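Local coordinates for protein K5 lyase (PDB 2X3H) that probably cleaves the K5 capsular polysaccharide of its bacterial host by a lyase (beta-elimination) reaction, working as a trimeric phage tail spike, at residues V94-G99 against C111-R116; G119-R124 against S142-E147; G374-E379 against N418-P423; R395-S400 against L425-G430. One frame throughout, in Å; residues are numbered along the deposited sequence.

Contact 1 of 4, residues V94-G99 against C111-R116; sequences VTISDG and CNLDGR. Unlike the reference sequence in segment 94-99: Ile96 (reference Val).
Val94 and Thr95 run parallel beside Leu113 and Asp114 near the N-terminal end of the beta-helix, forming a small ladder. Asn112 O accepts from Val94 N (2.9 Å), Val94 O from Asp114 N (2.9 Å), and Asp114 O from Ile96 N (3.0 Å). Val94 and Leu113 share the inward face, where branched aliphatics suit the core, and Ile96, just beyond the strand, packs on the same side: Leu113 CD1 lies against Ile96 CD1 (3.6 Å) and Val94 CG1 (3.9 Å), under helix 81-88. Strands of successive coils pairing in parallel build a beta-helix, a fold found in several phage tail spikes. The other face is polar. Asp114 closes an Asx turn, its OD1 taking Arg116 N from above the carboxylate plane, and Asn143 ND2 also donates to OD1. The Arg116 chain, bent at its third torsion (chi3 61°), lays CD on Thr95 CG2 (3.6 Å) and brings NH1 to Ser97 OG (3.0 Å), nearly in the guanidinium plane. Ser97 OG also bonds Ser67 O. The salt bridge from Arg116 NH1 to Asp98 OD2 is weak (3.5 Å), a water spanning OD2 and NH2; Asp98 OD1 bonds Ser118 OG of its own chain and Ala93 N of the second subunit.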
loop_
_atom_site.group_PDB
_atom_site.type_symbol
_atom_site.label_atom_id
_atom_site.label_comp_id
_atom_site.label_asym_id
_atom_site.label_seq_id
_atom_site.Cartn_x
_atom_site.Cartn_y
_atom_site.Cartn_z
ATOM N N VAL A 94 5.261 -18.180 -34.858
ATOM C CA VAL A 94 4.193 -19.052 -35.334
ATOM C C VAL A 94 2.850 -18.400 -35.036
ATOM O O VAL A 94 2.663 -17.821 -33.961
ATOM C CB VAL A 94 4.267 -20.445 -34.643
ATOM C CG1 VAL A 94 3.105 -21.342 -35.055
ATOM C CG2 VAL A 94 5.602 -21.133 -34.939
ATOM N N THR A 95 1.935 -18.476 -35.998
ATOM C CA THR A 95 0.567 -18.003 -35.795
ATOM C C THR A 95 -0.382 -19.180 -35.933
ATOM O O THR A 95 -0.386 -19.865 -36.965
ATOM C CB THR A 95 0.172 -16.912 -36.819
ATOM O OG1 THR A 95 1.020 -15.758 -36.676
ATOM C CG2 THR A 95 -1.302 -16.500 -36.643
ATOM N N ILE A 96 -1.171 -19.428 -34.894
ATOM C CA ILE A 96 -2.181 -20.473 -34.931
ATOM C C ILE A 96 -3.504 -19.832 -34.517
ATOM O O ILE A 96 -3.790 -19.667 -33.333
ATOM C CB ILE A 96 -1.803 -21.672 -34.033
ATOM C CG1 ILE A 96 -0.476 -22.275 -34.500
ATOM C CG2 ILE A 96 -2.894 -22.727 -34.059
ATOM C CD1 ILE A 96 0.034 -23.401 -33.613
ATOM N N SER A 97 -4.292 -19.444 -35.516
ATOM C CA SER A 97 -5.491 -18.675 -35.275
ATOM C C SER A 97 -6.670 -19.155 -36.120
ATOM O O SER A 97 -6.508 -20.014 -36.999
ATOM C CB SER A 97 -5.211 -17.185 -35.540
ATOM O OG SER A 97 -5.027 -16.915 -36.926
ATOM N N ASP A 98 -7.847 -18.606 -35.823
ATOM C CA ASP A 98 -9.077 -18.840 -36.601
ATOM C C ASP A 98 -9.441 -20.322 -36.699
ATOM O O ASP A 98 -9.741 -20.837 -37.778
ATOM C CB ASP A 98 -8.970 -18.226 -38.015
ATOM C CG ASP A 98 -8.924 -16.700 -38.009
ATOM O OD1 ASP A 98 -9.234 -16.068 -36.972
ATOM O OD2 ASP A 98 -8.570 -16.119 -39.067
ATOM N N GLY A 99 -9.423 -21.009 -35.567
ATOM C CA GLY A 99 -9.822 -22.405 -35.543
ATOM C C GLY A 99 -9.588 -23.082 -34.216
ATOM O O GLY A 99 -9.040 -22.484 -33.279
ATOM N N CYS A 111 9.615 -21.332 -28.174
ATOM C CA CYS A 111 8.275 -20.901 -27.811
ATOM C C CYS A 111 8.052 -19.506 -28.382
ATOM O O CYS A 111 8.462 -18.525 -27.782
ATOM C CB CYS A 111 8.144 -20.887 -26.283
ATOM S SG CYS A 111 6.515 -20.408 -25.651
ATOM N N ASN A 112 7.440 -19.427 -29.565
ATOM C CA ASN A 112 6.997 -18.141 -30.110
ATOM C C ASN A 112 5.693 -18.353 -30.870
ATOM O O ASN A 112 5.689 -18.643 -32.069
ATOM C CB ASN A 112 8.060 -17.477 -30.995
ATOM C CG ASN A 112 7.662 -16.056 -31.427
ATOM O OD1 ASN A 112 6.497 -15.649 -31.306
ATOM N ND2 ASN A 112 8.631 -15.300 -31.935
ATOM N N LEU A 113 4.590 -18.211 -30.151
ATOM C CA LEU A 113 3.281 -18.569 -30.674
ATOM C C LEU A 113 2.280 -17.467 -30.365
ATOM O O LEU A 113 2.237 -16.953 -29.239
ATOM C CB LEU A 113 2.842 -19.875 -30.013
ATOM C CG LEU A 113 1.428 -20.389 -30.230
ATOM C CD1 LEU A 113 1.187 -20.591 -31.720
ATOM C CD2 LEU A 113 1.259 -21.711 -29.457
ATOM N N ASP A 114 1.484 -17.108 -31.367
ATOM C CA ASP A 114 0.437 -16.096 -31.221
ATOM C C ASP A 114 -0.847 -16.677 -31.801
ATOM O O ASP A 114 -0.827 -17.253 -32.892
ATOM C CB ASP A 114 0.820 -14.815 -31.975
ATOM C CG ASP A 114 -0.281 -13.757 -31.951
ATOM O OD1 ASP A 114 -1.084 -13.755 -31.006
ATOM O OD2 ASP A 114 -0.323 -12.905 -32.867
ATOM N N GLY A 115 -1.948 -16.549 -31.063
ATOM C CA GLY A 115 -3.250 -17.042 -31.511
ATOM C C GLY A 115 -4.220 -15.989 -32.044
ATOM O O GLY A 115 -5.353 -16.325 -32.422
ATOM N N ARG A 116 -3.781 -14.730 -32.089
ATOM C CA ARG A 116 -4.604 -13.615 -32.580
ATOM C C ARG A 116 -5.988 -13.501 -31.896
ATOM O O ARG A 116 -6.921 -12.893 -32.443
ATOM C CB ARG A 116 -4.743 -13.665 -34.114
ATOM C CG ARG A 116 -3.405 -13.577 -34.861
ATOM C CD ARG A 116 -3.558 -13.743 -36.386
ATOM N NE ARG A 116 -4.399 -12.720 -37.000
ATOM C CZ ARG A 116 -5.482 -12.973 -37.727
ATOM N NH1 ARG A 116 -5.872 -14.224 -37.953
ATOM N NH2 ARG A 116 -6.177 -11.963 -38.235
HETATM O O HOH W 1 4.032 -15.591 -32.968
HETATM O O HOH W 2 -8.434 -13.519 -39.664
#

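Contact 2 of 4, residues G119-R124 against S142-E147; sequences GVLSHR and SNITVE
Leu121 and Ile144 meet on the buried face of a parallel strand pair, their side chains slanting across one another so that Ile144 CD1 rests 4.0 Å from Leu121 CG. Ile144 gets there because its CG1 lies opposite the backbone N (chi1 -162°), which carries the branch across the strand and also over the Gly119 carbonyl oxygen, 3.4 Å from CG1. A glycine here adds no side chain to that approach. The strands belong to neighbouring coils of the parallel beta-helix, with Leu121, Ile144 and Val146 facing its apolar interior. On the other face, Val120 and Thr145 lie side by side and point the same way, Val120 CG2 being 4.2 Å from Thr145 CB. Glu147 stretches out fully and slants across Val120, its OE1 passing Val120 CG1 at 3.9 Å; Glu147 is partly exposed, as suits a charged residue on this outer face. A water joins Thr145 OG1 to Gly119 O (2.7 Å from the water). Between the two faces the backbones are bonded regularly: Thr145 N to Gly119 O, Leu121 N to Thr145 O (2.8 Å), Glu147 N to Leu121 O (2.8 Å) and His123 N to Glu147 O, the last almost straight at 174°. Strand 119-123 pairs with strand 99-103 along one edge and with 144-147 along the other; 144-147 in turn pairs with 168-178. Leu121 also touches Leu113 of strand 112-114.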
loop_
_atom_site.group_PDB
_atom_site.type_symbol
_atom_site.label_atom_id
_atom_site.label_comp_id
_atom_site.label_asym_id
_atom_site.label_seq_id
_atom_site.Cartn_x
_atom_site.Cartn_y
_atom_site.Cartn_z
ATOM N N GLY A 119 -7.358 -18.396 -32.021
ATOM C CA GLY A 119 -6.865 -19.765 -32.029
ATOM C C GLY A 119 -7.159 -20.483 -30.722
ATOM O O GLY A 119 -7.048 -19.894 -29.637
ATOM N N VAL A 120 -7.562 -21.747 -30.827
ATOM C CA VAL A 120 -7.752 -22.605 -29.663
ATOM C C VAL A 120 -6.911 -23.862 -29.841
ATOM O O VAL A 120 -7.061 -24.565 -30.839
ATOM C CB VAL A 120 -9.225 -23.039 -29.511
ATOM C CG1 VAL A 120 -9.394 -23.951 -28.280
ATOM C CG2 VAL A 120 -10.135 -21.820 -29.440
ATOM N N LEU A 121 -6.013 -24.130 -28.893
ATOM C CA LEU A 121 -5.260 -25.374 -28.906
ATOM C C LEU A 121 -6.007 -26.373 -28.045
ATOM O O LEU A 121 -6.063 -26.239 -26.821
ATOM C CB LEU A 121 -3.837 -25.162 -28.386
ATOM C CG LEU A 121 -2.953 -24.312 -29.302
ATOM C CD1 LEU A 121 -1.567 -24.103 -28.696
ATOM C CD2 LEU A 121 -2.832 -24.970 -30.670
ATOM N N SER A 122 -6.614 -27.365 -28.689
ATOM C CA SER A 122 -7.467 -28.313 -27.976
ATOM C C SER A 122 -6.792 -29.668 -27.793
ATOM O O SER A 122 -6.591 -30.410 -28.763
ATOM C CB SER A 122 -8.796 -28.476 -28.713
ATOM O OG SER A 122 -9.619 -29.432 -28.071
ATOM N N HIS A 123 -6.454 -29.986 -26.548
ATOM C CA HIS A 123 -5.738 -31.215 -26.231
ATOM C C HIS A 123 -6.549 -32.435 -26.659
ATOM O O HIS A 123 -7.689 -32.632 -26.222
ATOM C CB HIS A 123 -5.407 -31.275 -24.735
ATOM C CG HIS A 123 -4.301 -32.229 -24.386
ATOM N ND1 HIS A 123 -4.074 -32.656 -23.094
ATOM C CD2 HIS A 123 -3.358 -32.830 -25.152
ATOM C CE1 HIS A 123 -3.040 -33.481 -23.079
ATOM N NE2 HIS A 123 -2.583 -33.599 -24.314
ATOM N N ARG A 124 -5.936 -33.251 -27.515
ATOM C CA ARG A 124 -6.586 -34.413 -28.133
ATOM C C ARG A 124 -6.502 -35.665 -27.251
ATOM O O ARG A 124 -7.322 -36.580 -27.378
ATOM C CB ARG A 124 -5.925 -34.675 -29.493
ATOM C CG ARG A 124 -6.621 -35.681 -30.383
ATOM C CD ARG A 124 -5.804 -35.913 -31.641
ATOM N NE ARG A 124 -6.417 -36.905 -32.523
ATOM C CZ ARG A 124 -7.391 -36.626 -33.382
ATOM N NH1 ARG A 124 -7.868 -35.392 -33.465
ATOM N NH2 ARG A 124 -7.894 -37.578 -34.160
ATOM N N SER A 142 1.214 -16.021 -26.695
ATOM C CA SER A 142 0.282 -14.896 -26.568
ATOM C C SER A 142 -1.043 -15.058 -27.293
ATOM O O SER A 142 -1.120 -15.733 -28.321
ATOM C CB SER A 142 0.957 -13.595 -27.020
ATOM O OG SER A 142 1.268 -13.629 -28.412
ATOM N N ASN A 143 -2.069 -14.408 -26.744
ATOM C CA ASN A 143 -3.351 -14.224 -27.439
ATOM C C ASN A 143 -3.967 -15.531 -27.944
ATOM O O ASN A 143 -4.360 -15.645 -29.114
ATOM C CB ASN A 143 -3.176 -13.234 -28.601
ATOM C CG ASN A 143 -2.473 -11.944 -28.183
ATOM O OD1 ASN A 143 -2.669 -11.433 -27.079
ATOM N ND2 ASN A 143 -1.662 -11.399 -29.087
ATOM N N ILE A 144 -4.086 -16.504 -27.056
ATOM C CA ILE A 144 -4.518 -17.836 -27.468
ATOM C C ILE A 144 -5.249 -18.529 -26.318
ATOM O O ILE A 144 -5.095 -18.152 -25.156
ATOM C CB ILE A 144 -3.286 -18.664 -27.949
ATOM C CG1 ILE A 144 -3.716 -19.869 -28.796
ATOM C CG2 ILE A 144 -2.402 -19.087 -26.765
ATOM C CD1 ILE A 144 -2.618 -20.323 -29.775
ATOM N N THR A 145 -6.062 -19.516 -26.659
ATOM C CA THR A 145 -6.746 -20.332 -25.669
ATOM C C THR A 145 -6.140 -21.730 -25.690
ATOM O O THR A 145 -5.834 -22.256 -26.759
ATOM C CB THR A 145 -8.246 -20.415 -25.996
ATOM O OG1 THR A 145 -8.816 -19.099 -25.914
ATOM C CG2 THR A 145 -8.953 -21.365 -25.035
ATOM N N VAL A 146 -5.950 -22.304 -24.506
ATOM C CA VAL A 146 -5.485 -23.682 -24.351
ATOM C C VAL A 146 -6.565 -24.471 -23.624
ATOM O O VAL A 146 -6.889 -24.187 -22.472
ATOM C CB VAL A 146 -4.140 -23.736 -23.595
ATOM C CG1 VAL A 146 -3.663 -25.183 -23.403
ATOM C CG2 VAL A 146 -3.092 -22.910 -24.338
ATOM N N GLU A 147 -7.145 -25.440 -24.327
ATOM C CA GLU A 147 -8.256 -26.215 -23.805
ATOM C C GLU A 147 -7.826 -27.630 -23.439
ATOM O O GLU A 147 -7.159 -28.304 -24.223
ATOM C CB GLU A 147 -9.378 -26.284 -24.848
ATOM C CG GLU A 147 -10.580 -27.071 -24.362
ATOM C CD GLU A 147 -11.758 -27.062 -25.322
ATOM O OE1 GLU A 147 -11.693 -26.402 -26.387
ATOM O OE2 GLU A 147 -12.769 -27.729 -24.990
HETATM O O HOH W 3 -8.619 -17.969 -28.518
#

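Contact 3 of 4, residues G374-E379 against N418-P423; sequences GVITFE and NVVHAP
Phe378 and Asn418 stack across the interior, with Asn418 CB lying 3.6 Å from the ring centroid and only 9° off the ring normal, a CH-pi contact. The amide continues over the same face: its plane is 17° from that of the ring, and Asn418 ND2 sits 3.4 Å from Phe378 CG. Polar bonds hold the amide in this pose, since ND2 donates to Thr410 OG1 and Ser382 OG while Asn385 N donates to OD1; an asparagine can therefore be buried here with both ends of its amide satisfied. The opposite face of the ring is covered near its rim by Ile376 CG2, from its own strand. The two segments belong to different walls of the beta-helix: strands 376-378 and 419-422 run nearly antiparallel with axes 10.2 Å apart, so side chains, not backbone bonds, fill the gap between them. Apolar packing does the rest. Val420 CG2 meets the ring at its edge, 3.7 Å from Phe378 CE2, and Ile376 CD1 and Val420 CG1 reach toward each other, tip to tip at 3.6 Å. With CG1 of Val420 opposite its backbone N (chi1 -180°), both methyls face Ile376 CD1. Ile405 touches Phe378 and Val420, and Val389 touches Ile376 and Val420.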
loop_
_atom_site.group_PDB
_atom_site.type_symbol
_atom_site.label_atom_id
_atom_site.label_comp_id
_atom_site.label_asym_id
_atom_site.label_seq_id
_atom_site.Cartn_x
_atom_site.Cartn_y
_atom_site.Cartn_z
ATOM N N GLY A 374 -14.066 -14.440 15.977
ATOM C CA GLY A 374 -12.637 -14.685 15.801
ATOM C C GLY A 374 -11.981 -13.592 14.978
ATOM O O GLY A 374 -12.534 -13.153 13.961
ATOM N N VAL A 375 -10.799 -13.157 15.407
ATOM C CA VAL A 375 -10.036 -12.165 14.649
ATOM C C VAL A 375 -8.577 -12.625 14.467
ATOM O O VAL A 375 -8.150 -12.892 13.351
ATOM C CB VAL A 375 -10.072 -10.748 15.298
ATOM C CG1 VAL A 375 -9.266 -9.768 14.456
ATOM C CG2 VAL A 375 -11.516 -10.249 15.453
ATOM N N ILE A 376 -7.827 -12.750 15.567
ATOM C CA ILE A 376 -6.413 -13.160 15.485
ATOM C C ILE A 376 -6.187 -14.520 16.127
ATOM O O ILE A 376 -6.748 -14.799 17.197
ATOM C CB ILE A 376 -5.497 -12.121 16.186
ATOM C CG1 ILE A 376 -5.668 -10.747 15.548
ATOM C CG2 ILE A 376 -4.025 -12.515 16.087
ATOM C CD1 ILE A 376 -5.238 -9.590 16.456
ATOM N N THR A 377 -5.367 -15.365 15.490
ATOM C CA THR A 377 -4.915 -16.616 16.122
ATOM C C THR A 377 -3.394 -16.651 16.182
ATOM O O THR A 377 -2.733 -16.603 15.137
ATOM C CB THR A 377 -5.417 -17.871 15.368
ATOM O OG1 THR A 377 -6.853 -17.938 15.435
ATOM C CG2 THR A 377 -4.807 -19.125 15.977
ATOM N N PHE A 378 -2.864 -16.707 17.404
ATOM C CA PHE A 378 -1.432 -16.889 17.645
ATOM C C PHE A 378 -1.284 -18.324 18.130
ATOM O O PHE A 378 -1.747 -18.652 19.231
ATOM C CB PHE A 378 -0.928 -15.970 18.766
ATOM C CG PHE A 378 -0.951 -14.501 18.438
ATOM C CD1 PHE A 378 -0.245 -13.996 17.349
ATOM C CD2 PHE A 378 -1.627 -13.620 19.259
ATOM C CE1 PHE A 378 -0.240 -12.643 17.062
ATOM C CE2 PHE A 378 -1.621 -12.252 18.988
ATOM C CZ PHE A 378 -0.931 -11.766 17.884
ATOM N N GLU A 379 -0.655 -19.186 17.338
ATOM C CA GLU A 379 -0.487 -20.571 17.779
ATOM C C GLU A 379 0.623 -20.659 18.830
ATOM O O GLU A 379 1.408 -19.730 19.003
ATOM C CB GLU A 379 -0.274 -21.527 16.593
ATOM C CG GLU A 379 -1.458 -21.488 15.633
ATOM C CD GLU A 379 -1.521 -22.623 14.618
ATOM O OE1 GLU A 379 -0.552 -23.408 14.484
ATOM O OE2 GLU A 379 -2.565 -22.688 13.927
ATOM N N ASN A 418 3.958 -11.719 21.507
ATOM C CA ASN A 418 3.143 -11.200 20.408
ATOM C C ASN A 418 2.476 -9.912 20.908
ATOM O O ASN A 418 2.424 -9.675 22.116
ATOM C CB ASN A 418 2.103 -12.242 19.953
ATOM C CG ASN A 418 2.737 -13.458 19.291
ATOM O OD1 ASN A 418 3.664 -13.318 18.488
ATOM N ND2 ASN A 418 2.239 -14.658 19.619
ATOM N N VAL A 419 1.967 -9.082 20.000
ATOM C CA VAL A 419 1.421 -7.777 20.377
ATOM C C VAL A 419 0.231 -7.471 19.472
ATOM O O VAL A 419 0.273 -7.744 18.268
ATOM C CB VAL A 419 2.475 -6.659 20.214
ATOM C CG1 VAL A 419 1.844 -5.265 20.431
ATOM C CG2 VAL A 419 3.667 -6.899 21.152
ATOM N N VAL A 420 -0.829 -6.916 20.058
ATOM C CA VAL A 420 -1.978 -6.436 19.276
ATOM C C VAL A 420 -2.327 -4.997 19.665
ATOM O O VAL A 420 -2.496 -4.716 20.851
ATOM C CB VAL A 420 -3.218 -7.322 19.503
ATOM C CG1 VAL A 420 -4.412 -6.819 18.677
ATOM C CG2 VAL A 420 -2.890 -8.779 19.165
ATOM N N HIS A 421 -2.413 -4.108 18.672
ATOM C CA HIS A 421 -2.927 -2.734 18.885
ATOM C C HIS A 421 -4.236 -2.530 18.141
ATOM O O HIS A 421 -4.411 -3.057 17.046
ATOM C CB HIS A 421 -1.942 -1.705 18.329
ATOM C CG HIS A 421 -0.672 -1.580 19.107
ATOM N ND1 HIS A 421 0.217 -0.550 18.889
ATOM C CD2 HIS A 421 -0.147 -2.329 20.106
ATOM C CE1 HIS A 421 1.247 -0.682 19.708
ATOM N NE2 HIS A 421 1.048 -1.747 20.461
ATOM N N ALA A 422 -5.130 -1.729 18.723
ATOM C CA ALA A 422 -6.355 -1.266 18.036
ATOM C C ALA A 422 -6.497 0.233 18.307
ATOM O O ALA A 422 -7.208 0.640 19.241
ATOM C CB ALA A 422 -7.564 -2.005 18.548
ATOM N N PRO A 423 -5.803 1.058 17.503
ATOM C CA PRO A 423 -5.724 2.502 17.776
ATOM C C PRO A 423 -7.091 3.220 17.850
ATOM O O PRO A 423 -7.239 4.125 18.664
ATOM C CB PRO A 423 -4.848 3.039 16.632
ATOM C CG PRO A 423 -4.063 1.819 16.143
ATOM C CD PRO A 423 -5.021 0.666 16.314
#

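Contact 4 of 4, residues R395-S400 against L425-G430; sequences RNDLLS and LGQYIG
Gln427 and Asp397 make the tightly bonded part of this contact, where a strand residue reaches into a loop. The glutamine chain is extended, with CG opposite the backbone N (chi1 -173°), so its amide arrives between two polar partners. Gln427 OE1 accepts from Leu398 N at 2.9 Å along an almost straight N-H (177°), and Gln427 NE2 donates to Asp397 OD1 at 3.0 Å. That oxygen is gripped from both faces of the carboxylate, because Leu399 N, 2.8 Å from OD1, approaches from the other face and closes an Asx turn at the start of a type I turn. A glutamine suits the place by giving and accepting at once. Leu425 CD2 touches Asn396 O (3.6 Å), and Leu425 CD1 covers Asp397 N, which is buried without a partner. The aliphatic contacts are looser: Leu425 CD1 is 4.2 Å from Leu398 CD2, and Leu399 and Ile429 point at each other, Leu399 CD2 lying 3.9 Å from Ile429 CD1. Asn396 and Leu399, partly exposed, form the looser outer side, where Ser415 and Arg439 of the second subunit pack on them. Arg435 of that subunit forms a salt bridge with Asp397 OD2. Gly426 and Gln427 form a G1 bulge opposite Ala422, and strand 427-429 lies antiparallel to strand 419-422 on one side and pairs in parallel with a strand of that neighbouring subunit on the other.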
loop_
_atom_site.group_PDB
_atom_site.type_symbol
_atom_site.label_atom_id
_atom_site.label_comp_id
_atom_site.label_asym_id
_atom_site.label_seq_id
_atom_site.Cartn_x
_atom_site.Cartn_y
_atom_site.Cartn_z
ATOM N N ARG A 395 -16.573 -3.805 16.924
ATOM C CA ARG A 395 -16.076 -4.118 18.266
ATOM C C ARG A 395 -15.668 -2.838 19.002
ATOM O O ARG A 395 -15.118 -1.918 18.401
ATOM C CB ARG A 395 -14.884 -5.068 18.195
ATOM C CG ARG A 395 -15.213 -6.368 17.502
ATOM C CD ARG A 395 -13.959 -7.166 17.157
ATOM N NE ARG A 395 -14.324 -8.307 16.325
ATOM C CZ ARG A 395 -14.542 -8.254 15.011
ATOM N NH1 ARG A 395 -14.414 -7.106 14.344
ATOM N NH2 ARG A 395 -14.889 -9.370 14.357
ATOM N N ASN A 396 -15.934 -2.806 20.306
ATOM C CA ASN A 396 -15.564 -1.665 21.162
ATOM C C ASN A 396 -14.377 -1.969 22.085
ATOM O O ASN A 396 -13.855 -1.066 22.745
ATOM C CB ASN A 396 -16.751 -1.230 22.029
ATOM C CG ASN A 396 -17.931 -0.722 21.215
ATOM O OD1 ASN A 396 -17.763 -0.068 20.196
ATOM N ND2 ASN A 396 -19.133 -1.016 21.681
ATOM N N ASP A 397 -13.946 -3.229 22.114
ATOM C CA ASP A 397 -12.920 -3.691 23.055
ATOM C C ASP A 397 -12.439 -5.045 22.552
ATOM O O ASP A 397 -13.240 -5.962 22.387
ATOM C CB ASP A 397 -13.575 -3.830 24.443
ATOM C CG ASP A 397 -12.622 -4.304 25.546
ATOM O OD1 ASP A 397 -11.492 -4.763 25.280
ATOM O OD2 ASP A 397 -13.052 -4.248 26.732
ATOM N N LEU A 398 -11.144 -5.178 22.275
ATOM C CA LEU A 398 -10.655 -6.436 21.722
ATOM C C LEU A 398 -10.560 -7.542 22.763
ATOM O O LEU A 398 -10.240 -8.671 22.421
ATOM C CB LEU A 398 -9.308 -6.253 21.019
ATOM C CG LEU A 398 -9.276 -5.434 19.722
ATOM C CD1 LEU A 398 -8.008 -5.716 18.989
ATOM C CD2 LEU A 398 -10.468 -5.697 18.818
ATOM N N LEU A 399 -10.868 -7.218 24.021
ATOM C CA LEU A 399 -10.720 -8.173 25.118
ATOM C C LEU A 399 -12.044 -8.606 25.741
ATOM O O LEU A 399 -12.067 -9.496 26.592
ATOM C CB LEU A 399 -9.773 -7.620 26.188
ATOM C CG LEU A 399 -8.333 -7.385 25.716
ATOM C CD1 LEU A 399 -7.518 -6.776 26.860
ATOM C CD2 LEU A 399 -7.706 -8.685 25.223
ATOM N N SER A 400 -13.146 -8.010 25.296
ATOM C CA SER A 400 -14.443 -8.321 25.900
ATOM C C SER A 400 -14.861 -9.746 25.561
ATOM O O SER A 400 -15.450 -10.437 26.403
ATOM C CB SER A 400 -15.518 -7.310 25.492
ATOM O OG SER A 400 -15.651 -7.238 24.092
ATOM N N LEU A 425 -9.698 2.243 19.143
ATOM C CA LEU A 425 -10.215 1.936 20.478
ATOM C C LEU A 425 -9.293 2.445 21.579
ATOM O O LEU A 425 -9.550 2.210 22.767
ATOM C CB LEU A 425 -10.344 0.416 20.640
ATOM C CG LEU A 425 -11.279 -0.282 19.639
ATOM C CD1 LEU A 425 -11.376 -1.785 19.932
ATOM C CD2 LEU A 425 -12.686 0.367 19.614
ATOM N N GLY A 426 -8.174 3.047 21.191
ATOM C CA GLY A 426 -7.186 3.482 22.171
ATOM C C GLY A 426 -6.571 2.327 22.945
ATOM O O GLY A 426 -6.132 2.513 24.077
ATOM N N GLN A 427 -6.503 1.140 22.325
ATOM C CA GLN A 427 -6.194 -0.097 23.054
ATOM C C GLN A 427 -4.878 -0.703 22.595
ATOM O O GLN A 427 -4.719 -1.015 21.417
ATOM C CB GLN A 427 -7.318 -1.116 22.852
ATOM C CG GLN A 427 -7.179 -2.360 23.679
ATOM C CD GLN A 427 -8.471 -3.140 23.737
ATOM O OE1 GLN A 427 -9.285 -3.080 22.810
ATOM N NE2 GLN A 427 -8.670 -3.874 24.827
ATOM N N TYR A 428 -3.953 -0.874 23.542
ATOM C CA TYR A 428 -2.596 -1.359 23.258
ATOM C C TYR A 428 -2.320 -2.578 24.125
ATOM O O TYR A 428 -2.278 -2.468 25.361
ATOM C CB TYR A 428 -1.577 -0.224 23.498
ATOM C CG TYR A 428 -1.925 0.985 22.661
ATOM C CD1 TYR A 428 -1.556 1.058 21.320
ATOM C CD2 TYR A 428 -2.679 2.031 23.196
ATOM C CE1 TYR A 428 -1.912 2.141 20.532
ATOM C CE2 TYR A 428 -3.040 3.129 22.415
ATOM C CZ TYR A 428 -2.657 3.181 21.088
ATOM O OH TYR A 428 -2.996 4.266 20.283
ATOM N N ILE A 429 -2.192 -3.747 23.489
ATOM C CA ILE A 429 -2.104 -5.018 24.219
ATOM C C ILE A 429 -0.763 -5.692 23.978
ATOM O O ILE A 429 -0.553 -6.343 22.950
ATOM C CB ILE A 429 -3.265 -5.999 23.859
ATOM C CG1 ILE A 429 -4.613 -5.265 23.900
ATOM C CG2 ILE A 429 -3.269 -7.190 24.815
ATOM C CD1 ILE A 429 -5.740 -5.997 23.176
ATOM N N GLY A 430 0.138 -5.536 24.945
ATOM C CA GLY A 430 1.470 -6.144 24.856
ATOM C C GLY A 430 2.560 -5.197 24.388
ATOM O O GLY A 430 2.308 -4.256 23.623
#

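Contacts 1 and 2 sit side by side near the N-terminal end of the beta-helix, centres 9 Å apart, and are ladders of parallel strands; contacts 3 and 4 lie far off, about 47 to 58 Å from contacts 1 and 2 between centres, and also adjoin. Contact 3 is the buried one, joining walls of the interior by aliphatic packing and an amide-on-ring stack with no backbone bond between its segments, whereas the other three are partly buried and mix polar with apolar contacts. Contacts 3 and 4 share a hairpin of strands 419-422 and 427-429, Val420 bonding Ile429 and Ala422 probably bonding Gln427. Contacts 1 and 4 both carry charged groups that meet the second subunit.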